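Local coordinates for protein transcriptional regulator, Crp/Fnr family (Eubacterium rectale ATCC 33656, PDB 3DV8) that probably regulates transcription as a dimeric Crp/Fnr-type factor, with a cyclic nucleotide-binding-like domain joined to a DNA-binding helix-turn-helix domain, at residues R65-Y70 / M137-Q142; A153-E158 / E173-H178. All coordinates share one frame; numbering follows the deposited sequence.

How the contacts relate
Both contacts are buried, and their centres lie about 12 Å apart where the two domains of the chain meet. Contact 1 sets an edge strand of a beta-domain sheet, 66-72, on the long helix 119-145, close to the second subunit. Contact 2 is held within the helix-turn-helix domain and joins helix 148-163 to helix 172-179, with the second subunit touching neither of its segments. Contact 1 is made by aliphatic branches from strand and helix, whereas contact 2 centres on an aromatic pair backed by an isoleucine. Thr68 and His178 are hydrogen-bonded to each other, so the two contacts adjoin, and helix 119-145 is followed in the chain by helix 148-163.

Contact 1: R65-Y70 / M137-Q142; sequences REITLY and MWLIEQ
Thr68 OG1 is gripped by two groups, hydrogen-bonded to His178 ND1 and to Arg56 NE, while the backbone oxygen of the same residue meets Leu139. Leu139 CD2 lies 3.2 Å from Thr68 O and 3.7 Å from Leu69 CA, so this one methyl reaches right to the strand backbone. Leu139 holds its CG anti to the backbone N (chi1 -174°), which carries both methyls out from helix 119-145 toward the strand. The second methyl turns to Ile67, with Leu139 CD1 4.3 Å from Ile67 CD1. Leu69 starts from a CB that points away from the helix, yet its CD2 still comes within 4.0 Å of Leu139 CD2, and the two side chains cross at about a right angle. Leu139 alone thus spans Ile67, Thr68 and Leu69. The segment axes approach to 8.8 Å and run at 138°. Leu69 and Tyr70 both face Thr57, a classic beta bulge in the pairing of strand 66-72 with strand 55-60. Other sides of helix 119-145 serve the dimer: Met137 and Ile140 pack on Val136 of the second subunit, and Ile67 also touches Met144 of that subunit. This is consistent with the long dimerisation helix of Crp-type regulators. Strand and helix therefore meet through dispersion and the burial of methyls, while the hydrogen bonds of Thr68 go elsewhere: its side chain to Arg56 of the same sheet and to His178 of the helix-turn-helix domain, its backbone to His178 as well.

Contact 2: A153-E158 / E173-H178; sequences ASFLLE and ETIANH
One face of the His178 ring is covered by Phe155, whose CE1 stands 3.2 Å above the imidazole plane and is displaced from the centre. The phenyl ring in turn meets His178 CD2 and Ile175 CG1 obliquely; its plane is tilted by 35° from that of the imidazole, and the ring centroids are 4.8 Å apart. The pair joins helix 148-163 to helix 172-179, the first helix of the helix-turn-helix motif, within what the strands 199-202 and 205-208 mark as a winged-helix type of domain. Phe155 keeps CG anti to its own N (chi1 173°), and this sends the ring toward helix 172-179. There it lies against both Ile175 and His178, which are three residues apart and so about one turn of helix from each other. Ile175 also packs on Ile186 and Leu190 of helix 183-195, probably the recognition helix. Ile170 touches both Phe155 and Ile175 and helps close this apolar cluster. The polar end of His178 is tied to the beta domain, where ND1 is hydrogen-bonded to Thr68 OG1 of strand 66-72, and Arg71 touches both side chains of the aromatic pair. With an alanine in place of His178, Phe155 would probably lose the flat surface beside it and Thr68 OG1 one of its two partners, though the backbone bond to Thr68 need not be lost. On the other side of CZ from CE1, Phe155 CE2 sits 3.8 Å from Ile175 CG1.

Contact 1: R65-Y70 / M137-Q142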
ATOM      1  N   ARG A  65       6.196 -10.739  14.592  1.00 69.44           N
ATOM      2  CA  ARG A  65       6.050 -11.320  13.238  1.00 68.86           C
ATOM      3  C   ARG A  65       6.429 -10.235  12.243  1.00 65.75           C
ATOM      4  O   ARG A  65       6.173  -9.058  12.499  1.00 65.56           O
ATOM      5  CB  ARG A  65       4.608 -11.726  12.978  1.00 70.31           C
ATOM      6  CG  ARG A  65       4.057 -12.794  13.914  1.00 75.44           C
ATOM      7  CD  ARG A  65       4.572 -14.197  13.607  1.00 84.35           C
ATOM      8  NE  ARG A  65       4.288 -14.556  12.220  1.00 88.40           N
ATOM      9  CZ  ARG A  65       3.076 -14.833  11.713  1.00 92.59           C
ATOM     10  NH1 ARG A  65       1.959 -14.823  12.456  1.00 94.38           N
ATOM     11  NH2 ARG A  65       2.978 -15.133  10.423  1.00 92.97           N
ATOM     12  N   GLU A  66       7.008 -10.624  11.112  1.00 62.47           N
ATOM     13  CA  GLU A  66       7.484  -9.672  10.107  1.00 59.83           C
ATOM     14  C   GLU A  66       7.076 -10.032   8.687  1.00 58.88           C
ATOM     15  O   GLU A  66       6.904 -11.203   8.390  1.00 59.54           O
ATOM     16  CB  GLU A  66       9.025  -9.633  10.122  1.00 59.56           C
ATOM     17  CG  GLU A  66       9.672  -9.083  11.379  1.00 58.44           C
ATOM     18  CD  GLU A  66      11.207  -9.165  11.375  1.00 58.79           C
ATOM     19  OE1 GLU A  66      11.814  -9.368  10.324  1.00 51.68           O
ATOM     20  OE2 GLU A  66      11.824  -9.026  12.442  1.00 60.51           O
ATOM     21  N   ILE A  67       6.960  -9.020   7.821  1.00 57.20           N
ATOM     22  CA  ILE A  67       6.787  -9.201   6.362  1.00 55.53           C
ATOM     23  C   ILE A  67       7.508  -8.037   5.645  1.00 54.59           C
ATOM     24  O   ILE A  67       7.340  -6.885   6.034  1.00 54.56           O
ATOM     25  CB  ILE A  67       5.294  -9.363   5.906  1.00 55.44           C
ATOM     26  CG1 ILE A  67       5.220  -9.733   4.413  1.00 56.15           C
ATOM     27  CG2 ILE A  67       4.469  -8.122   6.189  1.00 56.24           C
ATOM     28  CD1 ILE A  67       3.811 -10.067   3.904  1.00 55.55           C
ATOM     29  N   THR A  68       8.325  -8.353   4.633  1.00 53.32           N
ATOM     30  CA  THR A  68       9.045  -7.346   3.834  1.00 53.51           C
ATOM     31  C   THR A  68       8.075  -6.633   2.881  1.00 53.63           C
ATOM     32  O   THR A  68       7.352  -7.287   2.128  1.00 54.16           O
ATOM     33  CB  THR A  68      10.181  -7.984   2.973  1.00 52.91           C
ATOM     34  OG1 THR A  68      11.128  -8.625   3.835  1.00 52.83           O
ATOM     35  CG2 THR A  68      10.909  -6.947   2.104  1.00 50.65           C
ATOM     36  N   LEU A  69       8.066  -5.303   2.927  1.00 53.71           N
ATOM     37  CA  LEU A  69       7.255  -4.500   2.026  1.00 54.79           C
ATOM     38  C   LEU A  69       7.966  -4.397   0.670  1.00 56.13           C
ATOM     39  O   LEU A  69       7.365  -4.651  -0.371  1.00 57.52           O
ATOM     40  CB  LEU A  69       6.971  -3.118   2.618  1.00 54.70           C
ATOM     41  CG  LEU A  69       6.220  -3.097   3.959  1.00 54.68           C
ATOM     42  CD1 LEU A  69       5.931  -1.660   4.349  1.00 52.20           C
ATOM     43  CD2 LEU A  69       4.918  -3.885   3.912  1.00 53.21           C
ATOM     44  N   TYR A  70       9.240  -4.029   0.693  1.00 56.30           N
ATOM     45  CA  TYR A  70      10.053  -3.913  -0.520  1.00 56.38           C
ATOM     46  C   TYR A  70      11.520  -3.832  -0.140  1.00 56.85           C
ATOM     47  O   TYR A  70      11.860  -3.650   1.037  1.00 56.08           O
ATOM     48  CB  TYR A  70       9.663  -2.655  -1.325  1.00 56.99           C
ATOM     49  CG  TYR A  70       9.731  -1.371  -0.522  1.00 57.27           C
ATOM     50  CD1 TYR A  70      10.922  -0.639  -0.432  1.00 54.94           C
ATOM     51  CD2 TYR A  70       8.600  -0.894   0.168  1.00 59.04           C
ATOM     52  CE1 TYR A  70      11.000   0.529   0.329  1.00 58.56           C
ATOM     53  CE2 TYR A  70       8.656   0.282   0.925  1.00 61.34           C
ATOM     54  CZ  TYR A  70       9.866   0.986   1.009  1.00 61.84           C
ATOM     55  OH  TYR A  70       9.939   2.145   1.746  1.00 61.42           O
HETATM   56  N   MSE A 137       1.429  -2.531  -3.419  1.00 55.89           N
HETATM   57  CA  MSE A 137       0.238  -3.086  -4.114  1.00 56.47           C
HETATM   58  C   MSE A 137       0.508  -4.423  -4.802  1.00 57.58           C
HETATM   59  O   MSE A 137      -0.406  -5.251  -4.880  1.00 56.85           O
HETATM   60  CB  MSE A 137      -0.373  -2.074  -5.075  1.00 56.02           C
HETATM   61  CG  MSE A 137      -1.034  -0.895  -4.378  1.00 57.55           C
HETATM   62 SE   MSE A 137      -2.747  -1.335  -3.604  0.75 52.09          SE
HETATM   63  CE  MSE A 137      -2.172  -2.168  -2.132  1.00 62.35           C
ATOM     64  N   TRP A 138       1.733  -4.618  -5.312  1.00 59.04           N
ATOM     65  CA  TRP A 138       2.152  -5.917  -5.849  1.00 61.84           C
ATOM     66  C   TRP A 138       2.173  -6.943  -4.702  1.00 61.62           C
ATOM     67  O   TRP A 138       1.791  -8.104  -4.911  1.00 60.95           O
ATOM     68  CB  TRP A 138       3.509  -5.854  -6.568  1.00 64.91           C
ATOM     69  CG  TRP A 138       4.096  -7.222  -6.842  1.00 70.41           C
ATOM     70  CD1 TRP A 138       3.750  -8.088  -7.848  1.00 73.13           C
ATOM     71  CD2 TRP A 138       5.116  -7.888  -6.070  1.00 74.78           C
ATOM     72  NE1 TRP A 138       4.494  -9.249  -7.752  1.00 74.07           N
ATOM     73  CE2 TRP A 138       5.338  -9.154  -6.674  1.00 75.54           C
ATOM     74  CE3 TRP A 138       5.867  -7.534  -4.927  1.00 74.58           C
ATOM     75  CZ2 TRP A 138       6.291 -10.070  -6.174  1.00 74.87           C
ATOM     76  CZ3 TRP A 138       6.812  -8.448  -4.419  1.00 72.83           C
ATOM     77  CH2 TRP A 138       7.014  -9.702  -5.050  1.00 73.44           C
ATOM     78  N   LEU A 139       2.608  -6.497  -3.511  1.00 61.53           N
ATOM     79  CA  LEU A 139       2.619  -7.332  -2.316  1.00 61.38           C
ATOM     80  C   LEU A 139       1.204  -7.759  -1.896  1.00 61.15           C
ATOM     81  O   LEU A 139       1.022  -8.932  -1.579  1.00 60.37           O
ATOM     82  CB  LEU A 139       3.358  -6.652  -1.158  1.00 61.07           C
ATOM     83  CG  LEU A 139       3.572  -7.469   0.126  1.00 61.13           C
ATOM     84  CD1 LEU A 139       4.248  -8.790  -0.140  1.00 58.81           C
ATOM     85  CD2 LEU A 139       4.375  -6.673   1.101  1.00 61.02           C
ATOM     86  N   ILE A 140       0.218  -6.846  -1.895  1.00 61.66           N
ATOM     87  CA  ILE A 140      -1.180  -7.234  -1.564  1.00 63.18           C
ATOM     88  C   ILE A 140      -1.671  -8.287  -2.563  1.00 63.49           C
ATOM     89  O   ILE A 140      -2.206  -9.312  -2.149  1.00 62.52           O
ATOM     90  CB  ILE A 140      -2.201  -6.050  -1.496  1.00 62.83           C
ATOM     91  CG1 ILE A 140      -1.932  -5.170  -0.272  1.00 65.41           C
ATOM     92  CG2 ILE A 140      -3.653  -6.561  -1.409  1.00 61.26           C
ATOM     93  CD1 ILE A 140      -3.135  -4.256   0.141  1.00 64.98           C
ATOM     94  N   GLU A 141      -1.444  -8.028  -3.857  1.00 64.62           N
ATOM     95  CA  GLU A 141      -1.794  -8.963  -4.941  1.00 65.75           C
ATOM     96  C   GLU A 141      -1.139 -10.343  -4.762  1.00 66.05           C
ATOM     97  O   GLU A 141      -1.811 -11.363  -4.989  1.00 66.77           O
ATOM     98  CB  GLU A 141      -1.461  -8.362  -6.326  1.00 66.40           C
ATOM     99  CG  GLU A 141      -2.390  -7.176  -6.717  1.00 69.84           C
ATOM    100  CD  GLU A 141      -1.932  -6.354  -7.940  1.00 68.81           C
ATOM    101  OE1 GLU A 141      -0.888  -6.665  -8.559  1.00 75.82           O
ATOM    102  OE2 GLU A 141      -2.636  -5.370  -8.280  1.00 77.14           O
ATOM    103  N   GLN A 142       0.130 -10.359  -4.308  1.00 65.32           N
ATOM    104  CA  GLN A 142       0.872 -11.608  -4.082  0.50 65.08           C
ATOM    105  C   GLN A 142       0.286 -12.340  -2.863  1.00 65.16           C
ATOM    106  O   GLN A 142      -0.040 -13.521  -2.950  1.00 65.63           O
ATOM    107  CB  GLN A 142       2.392 -11.377  -3.896  0.50 64.78           C
ATOM    108  CG  GLN A 142       3.229 -12.639  -4.182  0.50 64.84           C
ATOM    109  CD  GLN A 142       4.677 -12.622  -3.643  0.50 64.74           C
ATOM    110  OE1 GLN A 142       4.924 -12.399  -2.454  0.50 61.11           O
ATOM    111  NE2 GLN A 142       5.627 -12.934  -4.520  0.50 61.19           N
TER

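Contact 2: A153-E158 / E173-H178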
ATOM      1  N   ALA A 153       8.526 -20.215  -3.604  1.00 57.98           N
ATOM      2  CA  ALA A 153       9.134 -20.408  -4.933  1.00 57.64           C
ATOM      3  C   ALA A 153       9.598 -19.073  -5.541  1.00 57.93           C
ATOM      4  O   ALA A 153      10.717 -18.961  -6.057  1.00 59.08           O
ATOM      5  CB  ALA A 153       8.151 -21.075  -5.866  1.00 57.17           C
ATOM      6  N   SER A 154       8.742 -18.066  -5.446  1.00 57.72           N
ATOM      7  CA  SER A 154       9.040 -16.719  -5.943  1.00 58.22           C
ATOM      8  C   SER A 154      10.207 -16.049  -5.202  1.00 57.74           C
ATOM      9  O   SER A 154      11.043 -15.388  -5.824  1.00 58.06           O
ATOM     10  CB  SER A 154       7.788 -15.839  -5.833  1.00 58.64           C
ATOM     11  OG  SER A 154       8.007 -14.589  -6.442  1.00 61.77           O
ATOM     12  N   PHE A 155      10.248 -16.218  -3.878  1.00 57.58           N
ATOM     13  CA  PHE A 155      11.319 -15.661  -3.054  1.00 57.60           C
ATOM     14  C   PHE A 155      12.669 -16.330  -3.358  1.00 58.09           C
ATOM     15  O   PHE A 155      13.686 -15.630  -3.504  1.00 58.46           O
ATOM     16  CB  PHE A 155      10.998 -15.754  -1.559  1.00 57.34           C
ATOM     17  CG  PHE A 155      12.142 -15.350  -0.688  1.00 57.27           C
ATOM     18  CD1 PHE A 155      12.362 -14.008  -0.402  1.00 59.21           C
ATOM     19  CD2 PHE A 155      13.055 -16.312  -0.208  1.00 59.16           C
ATOM     20  CE1 PHE A 155      13.464 -13.609   0.371  1.00 60.51           C
ATOM     21  CE2 PHE A 155      14.165 -15.935   0.569  1.00 59.12           C
ATOM     22  CZ  PHE A 155      14.361 -14.582   0.879  1.00 59.88           C
ATOM     23  N   LEU A 156      12.684 -17.664  -3.421  1.00 58.12           N
ATOM     24  CA  LEU A 156      13.918 -18.413  -3.730  1.00 58.66           C
ATOM     25  C   LEU A 156      14.539 -17.976  -5.064  1.00 58.94           C
ATOM     26  O   LEU A 156      15.756 -17.857  -5.156  1.00 58.15           O
ATOM     27  CB  LEU A 156      13.689 -19.930  -3.693  1.00 58.14           C
ATOM     28  CG  LEU A 156      13.313 -20.565  -2.343  1.00 56.60           C
ATOM     29  CD1 LEU A 156      13.060 -22.072  -2.528  1.00 53.09           C
ATOM     30  CD2 LEU A 156      14.359 -20.309  -1.247  1.00 50.54           C
ATOM     31  N   LEU A 157      13.693 -17.705  -6.067  1.00 60.42           N
ATOM     32  CA  LEU A 157      14.137 -17.174  -7.372  1.00 60.93           C
ATOM     33  C   LEU A 157      14.664 -15.721  -7.267  1.00 61.52           C
ATOM     34  O   LEU A 157      15.602 -15.350  -7.981  1.00 60.93           O
ATOM     35  CB  LEU A 157      13.015 -17.281  -8.419  1.00 61.04           C
ATOM     36  CG  LEU A 157      12.633 -18.714  -8.822  1.00 60.85           C
ATOM     37  CD1 LEU A 157      11.289 -18.761  -9.500  1.00 57.81           C
ATOM     38  CD2 LEU A 157      13.712 -19.352  -9.701  1.00 58.64           C
ATOM     39  N   GLU A 158      14.079 -14.909  -6.382  1.00 62.77           N
ATOM     40  CA  GLU A 158      14.561 -13.541  -6.176  1.00 63.32           C
ATOM     41  C   GLU A 158      15.926 -13.546  -5.506  1.00 63.55           C
ATOM     42  O   GLU A 158      16.842 -12.892  -6.014  1.00 64.68           O
ATOM     43  CB  GLU A 158      13.604 -12.694  -5.330  1.00 64.02           C
ATOM     44  CG  GLU A 158      13.977 -11.180  -5.284  1.00 64.13           C
ATOM     45  CD  GLU A 158      13.166 -10.368  -4.274  1.00 65.42           C
ATOM     46  OE1 GLU A 158      12.145 -10.853  -3.743  1.00 71.78           O
ATOM     47  OE2 GLU A 158      13.563  -9.219  -4.014  1.00 72.43           O
ATOM     48  N   GLU A 173      13.870 -18.823   9.458  1.00 57.45           N
ATOM     49  CA  GLU A 173      13.332 -17.621  10.127  1.00 57.14           C
ATOM     50  C   GLU A 173      13.339 -16.404   9.181  1.00 56.71           C
ATOM     51  O   GLU A 173      12.352 -15.682   9.116  1.00 57.14           O
ATOM     52  CB  GLU A 173      14.122 -17.234  11.413  1.00 57.57           C
ATOM     53  CG  GLU A 173      14.028 -18.161  12.664  1.00 60.21           C
ATOM     54  CD  GLU A 173      14.934 -19.405  12.631  1.00 63.14           C
ATOM     55  OE1 GLU A 173      15.397 -19.795  11.540  1.00 66.43           O
ATOM     56  OE2 GLU A 173      15.161 -20.019  13.699  1.00 65.30           O
ATOM     57  N   THR A 174      14.451 -16.185   8.471  1.00 55.94           N
ATOM     58  CA  THR A 174      14.601 -15.054   7.520  1.00 55.45           C
ATOM     59  C   THR A 174      13.562 -15.127   6.395  1.00 54.90           C
ATOM     60  O   THR A 174      12.987 -14.101   6.024  1.00 55.78           O
ATOM     61  CB  THR A 174      16.031 -14.988   6.866  1.00 55.12           C
ATOM     62  OG1 THR A 174      17.037 -15.169   7.865  1.00 53.67           O
ATOM     63  CG2 THR A 174      16.251 -13.652   6.154  1.00 54.30           C
ATOM     64  N   ILE A 175      13.333 -16.336   5.869  1.00 53.70           N
ATOM     65  CA  ILE A 175      12.336 -16.568   4.805  1.00 54.00           C
ATOM     66  C   ILE A 175      10.942 -16.269   5.397  1.00 54.10           C
ATOM     67  O   ILE A 175      10.192 -15.494   4.804  1.00 54.80           O
ATOM     68  CB  ILE A 175      12.414 -18.010   4.183  1.00 54.00           C
ATOM     69  CG1 ILE A 175      13.803 -18.278   3.570  1.00 54.04           C
ATOM     70  CG2 ILE A 175      11.320 -18.208   3.117  1.00 51.12           C
ATOM     71  CD1 ILE A 175      14.062 -19.718   3.209  1.00 52.96           C
ATOM     72  N   ALA A 176      10.636 -16.841   6.568  1.00 53.21           N
ATOM     73  CA  ALA A 176       9.376 -16.569   7.303  1.00 53.13           C
ATOM     74  C   ALA A 176       9.156 -15.070   7.545  1.00 52.66           C
ATOM     75  O   ALA A 176       8.050 -14.577   7.373  1.00 52.79           O
ATOM     76  CB  ALA A 176       9.336 -17.323   8.637  1.00 51.71           C
ATOM     77  N   ASN A 177      10.221 -14.367   7.933  1.00 53.06           N
ATOM     78  CA  ASN A 177      10.195 -12.910   8.154  1.00 53.67           C
ATOM     79  C   ASN A 177      10.019 -12.095   6.867  1.00 54.12           C
ATOM     80  O   ASN A 177       9.467 -11.003   6.907  1.00 53.23           O
ATOM     81  CB  ASN A 177      11.438 -12.446   8.929  1.00 54.35           C
ATOM     82  CG  ASN A 177      11.484 -12.984  10.372  1.00 55.05           C
ATOM     83  OD1 ASN A 177      10.500 -13.517  10.887  1.00 59.16           O
ATOM     84  ND2 ASN A 177      12.638 -12.845  11.020  1.00 51.17           N
ATOM     85  N   HIS A 178      10.496 -12.621   5.739  1.00 55.57           N
ATOM     86  CA  HIS A 178      10.262 -11.986   4.433  1.00 56.50           C
ATOM     87  C   HIS A 178       8.810 -12.093   3.966  1.00 57.83           C
ATOM     88  O   HIS A 178       8.265 -11.125   3.447  1.00 58.97           O
ATOM     89  CB  HIS A 178      11.179 -12.558   3.340  1.00 56.11           C
ATOM     90  CG  HIS A 178      12.541 -11.953   3.322  1.00 57.42           C
ATOM     91  ND1 HIS A 178      12.735 -10.605   3.112  1.00 57.10           N
ATOM     92  CD2 HIS A 178      13.774 -12.502   3.431  1.00 58.78           C
ATOM     93  CE1 HIS A 178      14.028 -10.345   3.122  1.00 58.38           C
ATOM     94  NE2 HIS A 178      14.683 -11.479   3.305  1.00 57.78           N
TER